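PDB 1JOG: hypothetical protein HI0074 from Haemophilus influenzae, which is probably the RNase toxin of a type VII toxin-antitoxin system, neutralised by its partner MntA, probably through AMPylation. Local coordinates for residues A[53-56]-A[57-61]; A[98-101]-A[102-106]; A[79-82]-A[83-87]; A[125-128]-A[129-133]. One frame throughout, in Å; residues are numbered along the deposited sequence.

Interaction 1: residues A[53-56]-A[57-61]; sequences VYEL and SLKMM
Ser-57 and Val-53, one turn apart on helix 36-68, offer a worked example of how a buried hydroxyl is accommodated in a helical bundle: it is turned back onto its own backbone. Among the polar bonds, Val-53 O is gripped twice, by the amide Ser-57 N at 2.6 Å and by Ser-57 OG at 2.7 Å. With OG beside its own backbone N (chi1 -66°), the hydroxyl reaches this oxygen from above the carbonyl plane, 49° out of it, and leaves the flatter approach to the amide. Val-53 CG1 closes beside the hydroxyl, 3.6 Å from Ser-57 OG. The helical ladder continues through Leu-58 N to Tyr-54 O at 2.9 Å and Met-60 N to Leu-56 O at 2.8 Å.

The charged pair behaves differently. Glu-55 and Lys-59 are suitably spaced for a salt bridge, yet Glu-55 OE2 and Lys-59 NZ stay 5.5 Å apart, and the carboxylate pairs instead with Arg-106, an active-site residue by similarity.

Packing completes the account. CG of Met-60, a selenomethionine, rests 3.3 Å from the carbonyl oxygen Leu-56 O, and the Leu-56 side chain packs on Tyr-113 of the second subunit. Helices 8-26, 80-89, 96-106 and 125-140 all touch these two turns, as befits the central helix of the all-helical HepT bundle, a fold shared with nucleotidyltransferase substrate-binding domains.

Interaction 2: residues A[98-101]-A[102-106]; sequences KWVA and YRDMR
Tyr-102 presents its edge to the face of Trp-99 in a T-shaped stack between residues only three positions apart on helix 96-106. The tyrosine ring stands almost upright on the indole, the planes meeting at 87° and the centroids of the Trp-99 six-membered ring and the Tyr-102 ring lying 5.2 Å apart. Tyr-102 CD1 makes the touch; it sits over the rim of the indole, 3.6 Å from Trp-99 CE3. Both side chains leave the helix with CG beside the backbone N (chi1 -71° for Trp-99 and -64° for Tyr-102), which carries the tyrosine ring back toward the start of the helix, where it meets the indole.

The same torsion lays a face of the tyrosine ring over the preceding turn. Lys-98 O is found there, 3.1 Å from Tyr-102 CG, while it also accepts the helical bond from Tyr-102 N at 2.7 Å. Lys-98 runs alongside the ring in the same direction, its CD 4.1 Å from Tyr-102 OH, and carries its ammonium onward to a salt bridge with Asp-95. Further along, Asp-104 N bonds to Val-100 O and Met-105 N to Ala-101 O, the latter at 2.9 Å.

The chemistry combines two roles in one residue. The tyrosine ring packs against the Trp-99 face and pairs edge-to-face with Phe-128, with Lys-98 loosely alongside, whereas its hydroxyl bonds to Asp-127 on helix 125-140. A ring steadied in this way probably keeps that hydroxyl aimed at the neighbouring helix, one turn before Arg-106 opens the RX(4)HXY motif.

Interaction 3: residues A[79-82]-A[83-87]; sequences GFKD and ILREA
Phe-80 with Leu-84 and Asp-82 with Arg-85 make up a local contact in the opening turns of the short helix 80-89, which is apolar where it meets the bundle and charged on another side. On the apolar side the aromatic ring of Phe-80 receives Leu-84 over one face: Leu-84 CG stands 4.2 Å from the ring centroid of Phe-80 and 15° off the ring normal, a CH-pi contact. Phe-80 reaches this place because its CG lies anti to the backbone N (chi1 -173°), which sends the ring outward from the helix, to where Leu-84 of the next turn meets its face. The pair faces its neighbours together, Phe-80 against Tyr-54 and Leu-58 of helix 36-68 and Leu-84 against Trp-99 and Val-100 of helix 96-106.

The charged side is organised round Arg-85. Its NH1 forms a salt bridge with Asp-82 OD1 at 3.1 Å, the carboxylate oxygen coming in at the guanidinium edge although the two planes are turned 62° from each other. Lys-81 lies over a guanidinium face instead, its CB 3.8 Å from Arg-85 NH2. The other carboxylate oxygen, Asp-82 OD2, takes a weak bond from Gly-79 N at 3.4 Å.

Backbone bonds tie the glycine in as well, since Gly-79 O accepts both Asp-82 N at 3.0 Å and Ile-83 N at 3.2 Å. One aspartate therefore links Gly-79, weakly, to an arginine one turn on from the aspartate. A negative group so close to the amino end would also be expected to interact favourably with the helix dipole.

Interaction 4: residues A[125-128]-A[129-133]; sequences IDDF and LIESS
Phe-128 and Ser-132 meet at the start of helix 125-140, the last helix of the all-helical bundle, and show an aromatic ring and a small polar residue packing one turn apart. The aromatic contact is a CH-pi interaction: Ser-132 CB lies over one face of the Phe-128 ring, 3.9 Å from its centroid and 19° off the normal. Elsewhere the ring joins edge-to-face pairs with Phe-50 and with Tyr-102, so this contact is one part of an aromatic cluster between helices.

Apolar packing continues on another side of the helix, where Ile-125 CG2 and Leu-129 CD1 approach to 4.2 Å and Leu-129 goes on to Phe-15 and Leu-18 of helix 8-26.

Two acidic side chains lie near each other as well. Asp-127 OD2 and Glu-131 OE1 are 4.3 Å apart, which could raise the proton affinity of either; Asp-127 OD1 is bonded to Tyr-102 OH, a partner that should help to stabilise its negative charge.

The backbone bonds are those of a regular alpha helix, with Leu-129 N to Ile-125 O at 2.7 Å and Glu-131 N to Asp-127 O at 3.1 Å. Phe-128 O accepts Ser-132 N at 2.9 Å and also Ser-132 OG at 2.8 Å, the hydroxyl sitting between its own backbone N and carbonyl carbon (chi1 67°) and arriving from above the Phe-128 carbonyl plane.

Four short-range contacts on four helices assemble round interaction 1, which touches each of the others. It meets interaction 2 through the salt bridge of Glu-55 OE2 with Arg-106 NE at 3.1 Å, so the bridge engages a residue assigned to the active site by similarity, and interaction 4 where Val-53 CG1 lies 3.6 Å from Phe-128 CE2. Interaction 2 is the second junction: Tyr-102 OH reaches Asp-127 OD1 of interaction 4 at 2.6 Å, a probable hydrogen bond, and Val-100 CG2 packs 3.7 Å from Leu-84 CD1 of interaction 3. Interactions 3 and 4 do not touch, their nearest atoms about 9 Å apart. The side chains of Phe-80 and Phe-128 each come to about 8 Å from that of Arg-106.

Interaction 1: residues A[53-56]-A[57-61]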
loop_
_atom_site.group_PDB
_atom_site.type_symbol
_atom_site.label_atom_id
_atom_site.label_comp_id
_atom_site.label_asym_id
_atom_site.label_seq_id
_atom_site.Cartn_x
_atom_site.Cartn_y
_atom_site.Cartn_z
ATOM N N VAL A 53 9.739 0.343 3.120
ATOM C CA VAL A 53 10.947 0.777 3.876
ATOM C C VAL A 53 10.640 1.542 5.187
ATOM O O VAL A 53 11.230 1.314 6.221
ATOM C CB VAL A 53 11.835 1.594 2.966
ATOM C CG1 VAL A 53 13.107 2.057 3.691
ATOM C CG2 VAL A 53 12.146 0.747 1.776
ATOM N N TYR A 54 9.663 2.417 5.124
ATOM C CA TYR A 54 9.210 3.155 6.273
ATOM C C TYR A 54 8.837 2.192 7.429
ATOM O O TYR A 54 9.362 2.295 8.571
ATOM C CB TYR A 54 7.972 3.967 5.876
ATOM C CG TYR A 54 7.275 4.471 7.073
ATOM C CD1 TYR A 54 7.877 5.441 7.855
ATOM C CD2 TYR A 54 6.094 3.918 7.521
ATOM C CE1 TYR A 54 7.344 5.863 9.052
ATOM C CE2 TYR A 54 5.567 4.324 8.766
ATOM C CZ TYR A 54 6.236 5.325 9.512
ATOM O OH TYR A 54 5.750 5.879 10.687
ATOM N N GLU A 55 7.860 1.333 7.152
ATOM C CA GLU A 55 7.429 0.318 8.105
ATOM C C GLU A 55 8.607 -0.542 8.648
ATOM O O GLU A 55 8.827 -0.581 9.840
ATOM C CB GLU A 55 6.429 -0.619 7.483
ATOM C CG GLU A 55 5.150 -0.753 8.264
ATOM C CD GLU A 55 4.120 0.204 7.718
ATOM O OE1 GLU A 55 4.136 1.375 8.144
ATOM O OE2 GLU A 55 3.316 -0.205 6.838
ATOM N N LEU A 56 9.388 -1.114 7.744
ATOM C CA LEU A 56 10.527 -1.957 8.095
ATOM C C LEU A 56 11.539 -1.139 8.866
ATOM O O LEU A 56 12.087 -1.591 9.910
ATOM C CB LEU A 56 11.159 -2.571 6.841
ATOM C CG LEU A 56 10.810 -3.864 6.032
ATOM C CD1 LEU A 56 9.587 -4.530 6.522
ATOM C CD2 LEU A 56 10.620 -3.568 4.523
ATOM N N SER A 57 11.779 0.085 8.395
ATOM C CA SER A 57 12.754 0.940 9.122
ATOM C C SER A 57 12.266 1.086 10.549
ATOM O O SER A 57 13.073 1.058 11.471
ATOM C CB SER A 57 12.913 2.372 8.514
ATOM O OG SER A 57 13.505 2.317 7.210
ATOM N N LEU A 58 10.951 1.262 10.752
ATOM C CA LEU A 58 10.507 1.408 12.118
ATOM C C LEU A 58 10.506 0.080 12.861
ATOM O O LEU A 58 10.697 0.045 14.084
ATOM C CB LEU A 58 9.158 2.118 12.209
ATOM C CG LEU A 58 9.556 3.571 12.457
ATOM C CD1 LEU A 58 9.133 4.500 11.323
ATOM C CD2 LEU A 58 9.046 3.991 13.800
ATOM N N LYS A 59 10.321 -1.017 12.138
ATOM C CA LYS A 59 10.331 -2.290 12.826
ATOM C C LYS A 59 11.744 -2.498 13.350
ATOM O O LYS A 59 11.893 -2.902 14.469
ATOM C CB LYS A 59 9.905 -3.443 11.919
ATOM C CG LYS A 59 8.471 -3.824 12.104
ATOM C CD LYS A 59 7.676 -3.659 10.825
ATOM C CE LYS A 59 6.196 -4.062 10.982
ATOM N NZ LYS A 59 5.652 -4.332 9.596
HETATM N N MSE A 60 12.759 -2.139 12.560
HETATM C CA MSE A 60 14.165 -2.307 12.945
HETATM C C MSE A 60 14.571 -1.410 14.093
HETATM O O MSE A 60 15.294 -1.846 14.959
HETATM C CB MSE A 60 15.118 -2.035 11.746
HETATM C CG MSE A 60 14.982 -3.106 10.639
HETATM SE SE MSE A 60 15.504 -4.888 11.305
HETATM C CE MSE A 60 14.012 -5.780 11.440
HETATM N N MSE A 61 14.113 -0.166 14.124
HETATM C CA MSE A 61 14.481 0.654 15.233
HETATM C C MSE A 61 13.877 -0.051 16.444
HETATM O O MSE A 61 14.448 -0.037 17.502
HETATM C CB MSE A 61 13.851 2.040 15.161
HETATM C CG MSE A 61 14.401 2.938 14.067
HETATM SE SE MSE A 61 13.327 4.602 14.020
HETATM C CE MSE A 61 13.787 4.727 12.082
#

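Interaction 2: residues A[98-101]-A[102-106]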
loop_
_atom_site.group_PDB
_atom_site.type_symbol
_atom_site.label_atom_id
_atom_site.label_comp_id
_atom_site.label_asym_id
_atom_site.label_seq_id
_atom_site.Cartn_x
_atom_site.Cartn_y
_atom_site.Cartn_z
ATOM N N LYS A 98 11.750 14.691 10.846
ATOM C CA LYS A 98 11.617 14.011 9.548
ATOM C C LYS A 98 10.839 12.659 9.577
ATOM O O LYS A 98 10.001 12.378 8.693
ATOM C CB LYS A 98 12.991 13.737 8.981
ATOM C CG LYS A 98 13.658 14.910 8.434
ATOM C CD LYS A 98 15.012 14.533 7.936
ATOM C CE LYS A 98 15.836 15.782 7.775
ATOM N NZ LYS A 98 16.330 16.240 9.105
ATOM N N TRP A 99 11.134 11.806 10.560
ATOM C CA TRP A 99 10.409 10.528 10.629
ATOM C C TRP A 99 8.982 10.818 11.006
ATOM O O TRP A 99 8.068 10.128 10.556
ATOM C CB TRP A 99 11.076 9.572 11.610
ATOM C CG TRP A 99 12.362 9.102 11.018
ATOM C CD1 TRP A 99 13.651 9.661 11.187
ATOM C CD2 TRP A 99 12.513 8.046 10.097
ATOM N NE1 TRP A 99 14.547 8.984 10.412
ATOM C CE2 TRP A 99 13.883 7.982 9.742
ATOM C CE3 TRP A 99 11.629 7.140 9.525
ATOM C CZ2 TRP A 99 14.370 7.056 8.839
ATOM C CZ3 TRP A 99 12.135 6.240 8.603
ATOM C CH2 TRP A 99 13.467 6.192 8.274
ATOM N N VAL A 100 8.773 11.896 11.768
ATOM C CA VAL A 100 7.420 12.251 12.127
ATOM C C VAL A 100 6.680 12.623 10.839
ATOM O O VAL A 100 5.516 12.280 10.628
ATOM C CB VAL A 100 7.407 13.413 13.117
ATOM C CG1 VAL A 100 6.008 13.959 13.223
ATOM C CG2 VAL A 100 7.840 12.946 14.487
ATOM N N ALA A 101 7.381 13.311 9.955
ATOM C CA ALA A 101 6.789 13.710 8.693
ATOM C C ALA A 101 6.629 12.462 7.799
ATOM O O ALA A 101 5.645 12.359 7.065
ATOM C CB ALA A 101 7.696 14.816 7.999
ATOM N N TYR A 102 7.575 11.520 7.831
ATOM C CA TYR A 102 7.416 10.284 7.008
ATOM C C TYR A 102 6.128 9.486 7.402
ATOM O O TYR A 102 5.462 8.880 6.582
ATOM C CB TYR A 102 8.666 9.436 7.144
ATOM C CG TYR A 102 9.914 10.106 6.591
ATOM C CD1 TYR A 102 11.191 9.776 7.070
ATOM C CD2 TYR A 102 9.809 11.075 5.589
ATOM C CE1 TYR A 102 12.302 10.398 6.571
ATOM C CE2 TYR A 102 10.894 11.700 5.089
ATOM C CZ TYR A 102 12.150 11.378 5.582
ATOM O OH TYR A 102 13.256 12.125 5.155
ATOM N N ARG A 103 5.749 9.530 8.663
ATOM C CA ARG A 103 4.505 8.908 9.043
ATOM C C ARG A 103 3.278 9.715 8.478
ATOM O O ARG A 103 2.341 9.122 7.969
ATOM C CB ARG A 103 4.425 8.800 10.573
ATOM C CG ARG A 103 3.174 8.085 10.923
ATOM C CD ARG A 103 3.034 7.738 12.383
ATOM N NE ARG A 103 2.880 8.928 13.170
ATOM C CZ ARG A 103 2.470 8.938 14.420
ATOM N NH1 ARG A 103 2.164 7.792 15.020
ATOM N NH2 ARG A 103 2.400 10.095 15.070
ATOM N N ASP A 104 3.245 11.053 8.640
ATOM C CA ASP A 104 2.133 11.842 8.071
ATOM C C ASP A 104 2.056 11.465 6.550
ATOM O O ASP A 104 1.008 11.119 6.025
ATOM C CB ASP A 104 2.324 13.352 8.266
ATOM C CG ASP A 104 2.450 13.805 9.779
ATOM O OD1 ASP A 104 1.817 13.258 10.754
ATOM O OD2 ASP A 104 3.210 14.792 9.972
HETATM N N MSE A 105 3.187 11.400 5.900
HETATM C CA MSE A 105 3.245 10.964 4.516
HETATM C C MSE A 105 2.630 9.531 4.477
HETATM O O MSE A 105 1.639 9.255 3.731
HETATM C CB MSE A 105 4.705 10.944 4.085
HETATM C CG MSE A 105 5.008 11.059 2.624
HETATM SE SE MSE A 105 6.919 11.258 2.429
HETATM C CE MSE A 105 7.373 9.834 1.156
ATOM N N ARG A 106 3.170 8.626 5.300
ATOM C CA ARG A 106 2.603 7.290 5.244
ATOM C C ARG A 106 1.101 7.198 5.430
ATOM O O ARG A 106 0.470 6.430 4.686
ATOM C CB ARG A 106 3.236 6.258 6.153
ATOM C CG ARG A 106 2.585 4.941 5.708
ATOM C CD ARG A 106 3.092 3.743 6.311
ATOM N NE ARG A 106 2.441 2.553 5.771
ATOM C CZ ARG A 106 1.188 2.539 5.333
ATOM N NH1 ARG A 106 0.426 3.640 5.329
ATOM N NH2 ARG A 106 0.666 1.394 4.974
#

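Interaction 3: residues A[79-82]-A[83-87]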
loop_
_atom_site.group_PDB
_atom_site.type_symbol
_atom_site.label_atom_id
_atom_site.label_comp_id
_atom_site.label_asym_id
_atom_site.label_seq_id
_atom_site.Cartn_x
_atom_site.Cartn_y
_atom_site.Cartn_z
ATOM N N GLY A 79 4.944 3.718 21.734
ATOM C CA GLY A 79 4.307 4.096 20.498
ATOM C C GLY A 79 5.348 4.737 19.584
ATOM O O GLY A 79 6.509 4.907 19.927
ATOM N N PHE A 80 4.906 5.093 18.393
ATOM C CA PHE A 80 5.742 5.724 17.396
ATOM C C PHE A 80 6.876 6.606 17.930
ATOM O O PHE A 80 8.085 6.305 17.741
ATOM C CB PHE A 80 4.840 6.546 16.482
ATOM C CG PHE A 80 5.561 7.117 15.322
ATOM C CD1 PHE A 80 6.174 6.266 14.386
ATOM C CD2 PHE A 80 5.668 8.486 15.158
ATOM C CE1 PHE A 80 6.880 6.774 13.298
ATOM C CE2 PHE A 80 6.376 9.023 14.064
ATOM C CZ PHE A 80 6.978 8.172 13.140
ATOM N N LYS A 81 6.473 7.689 18.592
ATOM C CA LYS A 81 7.383 8.706 19.192
ATOM C C LYS A 81 8.384 8.291 20.292
ATOM O O LYS A 81 9.445 8.922 20.483
ATOM C CB LYS A 81 6.551 9.907 19.686
ATOM C CG LYS A 81 6.195 10.883 18.570
ATOM C CD LYS A 81 5.054 11.787 18.985
ATOM C CE LYS A 81 4.660 12.775 17.859
ATOM N NZ LYS A 81 5.636 13.897 17.604
ATOM N N ASP A 82 8.080 7.218 20.980
ATOM C CA ASP A 82 8.993 6.711 21.983
ATOM C C ASP A 82 10.075 6.022 21.194
ATOM O O ASP A 82 11.265 6.203 21.450
ATOM C CB ASP A 82 8.282 5.707 22.892
ATOM C CG ASP A 82 7.301 6.378 23.820
ATOM O OD1 ASP A 82 7.644 7.528 24.228
ATOM O OD2 ASP A 82 6.230 5.767 24.134
ATOM N N ILE A 83 9.661 5.226 20.217
ATOM C CA ILE A 83 10.581 4.494 19.338
ATOM C C ILE A 83 11.543 5.537 18.685
ATOM O O ILE A 83 12.775 5.327 18.634
ATOM C CB ILE A 83 9.753 3.740 18.207
ATOM C CG1 ILE A 83 8.837 2.660 18.807
ATOM C CG2 ILE A 83 10.663 3.120 17.194
ATOM C CD1 ILE A 83 9.584 1.502 19.384
ATOM N N LEU A 84 10.983 6.652 18.182
ATOM C CA LEU A 84 11.832 7.676 17.546
ATOM C C LEU A 84 12.722 8.291 18.581
ATOM O O LEU A 84 13.887 8.441 18.327
ATOM C CB LEU A 84 11.025 8.771 16.875
ATOM C CG LEU A 84 10.096 8.341 15.743
ATOM C CD1 LEU A 84 9.449 9.625 15.040
ATOM C CD2 LEU A 84 10.879 7.474 14.816
ATOM N N ARG A 85 12.189 8.680 19.732
ATOM C CA ARG A 85 13.081 9.201 20.774
ATOM C C ARG A 85 14.218 8.242 21.140
ATOM O O ARG A 85 15.387 8.671 21.192
ATOM C CB ARG A 85 12.306 9.539 22.024
ATOM C CG ARG A 85 11.558 10.847 21.849
ATOM C CD ARG A 85 10.587 11.048 22.963
ATOM N NE ARG A 85 9.462 11.877 22.557
ATOM C CZ ARG A 85 8.210 11.605 22.887
ATOM N NH1 ARG A 85 7.933 10.529 23.620
ATOM N NH2 ARG A 85 7.239 12.403 22.481
ATOM N N GLU A 86 13.906 6.956 21.387
ATOM C CA GLU A 86 14.960 5.978 21.737
ATOM C C GLU A 86 15.988 5.851 20.623
ATOM O O GLU A 86 17.182 5.931 20.850
ATOM C CB GLU A 86 14.343 4.634 22.046
ATOM C CG GLU A 86 14.163 4.362 23.535
ATOM C CD GLU A 86 13.409 5.440 24.311
ATOM O OE1 GLU A 86 13.616 5.510 25.542
ATOM O OE2 GLU A 86 12.611 6.202 23.726
ATOM N N ALA A 87 15.505 5.725 19.399
ATOM C CA ALA A 87 16.360 5.640 18.236
ATOM C C ALA A 87 17.357 6.800 18.175
ATOM O O ALA A 87 18.486 6.578 17.739
ATOM C CB ALA A 87 15.486 5.600 16.926
#

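Interaction 4: residues A[125-128]-A[129-133]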
loop_
_atom_site.group_PDB
_atom_site.type_symbol
_atom_site.label_atom_id
_atom_site.label_comp_id
_atom_site.label_asym_id
_atom_site.label_seq_id
_atom_site.Cartn_x
_atom_site.Cartn_y
_atom_site.Cartn_z
ATOM N N ILE A 125 10.128 11.305 -2.050
ATOM C CA ILE A 125 10.909 10.075 -1.919
ATOM C C ILE A 125 12.420 10.172 -1.885
ATOM O O ILE A 125 13.048 9.402 -1.141
ATOM C CB ILE A 125 10.429 9.030 -2.930
ATOM C CG1 ILE A 125 9.040 8.607 -2.493
ATOM C CG2 ILE A 125 11.372 7.809 -3.054
ATOM C CD1 ILE A 125 8.353 7.746 -3.514
ATOM N N ASP A 126 12.991 11.090 -2.676
ATOM C CA ASP A 126 14.429 11.379 -2.706
ATOM C C ASP A 126 14.979 11.664 -1.283
ATOM O O ASP A 126 16.007 11.115 -0.910
ATOM C CB ASP A 126 14.673 12.649 -3.502
ATOM C CG ASP A 126 14.255 12.518 -4.931
ATOM O OD1 ASP A 126 14.782 11.615 -5.604
ATOM O OD2 ASP A 126 13.399 13.320 -5.385
ATOM N N ASP A 127 14.301 12.537 -0.524
ATOM C CA ASP A 127 14.737 12.869 0.822
ATOM C C ASP A 127 14.578 11.617 1.670
ATOM O O ASP A 127 15.443 11.260 2.447
ATOM C CB ASP A 127 13.914 14.011 1.431
ATOM C CG ASP A 127 14.093 14.127 2.993
ATOM O OD1 ASP A 127 13.085 14.368 3.769
ATOM O OD2 ASP A 127 15.267 13.981 3.446
ATOM N N PHE A 128 13.461 10.925 1.484
ATOM C CA PHE A 128 13.255 9.733 2.255
ATOM C C PHE A 128 14.443 8.840 2.010
ATOM O O PHE A 128 15.009 8.273 2.925
ATOM C CB PHE A 128 11.974 8.963 1.872
ATOM C CG PHE A 128 11.779 7.721 2.702
ATOM C CD1 PHE A 128 11.380 7.830 4.031
ATOM C CD2 PHE A 128 12.010 6.467 2.175
ATOM C CE1 PHE A 128 11.196 6.680 4.831
ATOM C CE2 PHE A 128 11.834 5.315 2.947
ATOM C CZ PHE A 128 11.418 5.417 4.284
ATOM N N LEU A 129 14.868 8.719 0.769
ATOM C CA LEU A 129 16.005 7.864 0.586
ATOM C C LEU A 129 17.235 8.287 1.369
ATOM O O LEU A 129 17.922 7.445 1.911
ATOM C CB LEU A 129 16.301 7.706 -0.877
ATOM C CG LEU A 129 15.254 6.790 -1.538
ATOM C CD1 LEU A 129 15.522 6.983 -2.975
ATOM C CD2 LEU A 129 15.298 5.225 -1.151
ATOM N N ILE A 130 17.517 9.580 1.469
ATOM C CA ILE A 130 18.715 10.008 2.214
ATOM C C ILE A 130 18.616 9.568 3.677
ATOM O O ILE A 130 19.496 8.876 4.186
ATOM C CB ILE A 130 18.864 11.489 2.153
ATOM C CG1 ILE A 130 19.389 11.862 0.789
ATOM C CG2 ILE A 130 19.754 11.976 3.257
ATOM C CD1 ILE A 130 18.660 13.054 0.176
ATOM N N GLU A 131 17.529 9.954 4.336
ATOM C CA GLU A 131 17.309 9.607 5.759
ATOM C C GLU A 131 17.258 8.143 6.074
ATOM O O GLU A 131 17.857 7.666 7.040
ATOM C CB GLU A 131 15.992 10.232 6.297
ATOM C CG GLU A 131 16.003 11.750 6.428
ATOM C CD GLU A 131 17.235 12.272 7.165
ATOM O OE1 GLU A 131 18.022 13.059 6.580
ATOM O OE2 GLU A 131 17.424 11.870 8.316
ATOM N N SER A 132 16.474 7.439 5.273
ATOM C CA SER A 132 16.269 6.011 5.437
ATOM C C SER A 132 17.620 5.340 5.257
ATOM O O SER A 132 17.950 4.405 5.963
ATOM C CB SER A 132 15.202 5.490 4.435
ATOM O OG SER A 132 15.602 5.554 3.077
ATOM N N SER A 133 18.393 5.786 4.272
ATOM C CA SER A 133 19.735 5.233 4.103
ATOM C C SER A 133 20.629 5.589 5.296
ATOM O O SER A 133 21.552 4.866 5.573
ATOM C CB SER A 133 20.404 5.834 2.915
ATOM O OG SER A 133 21.698 5.321 2.692
#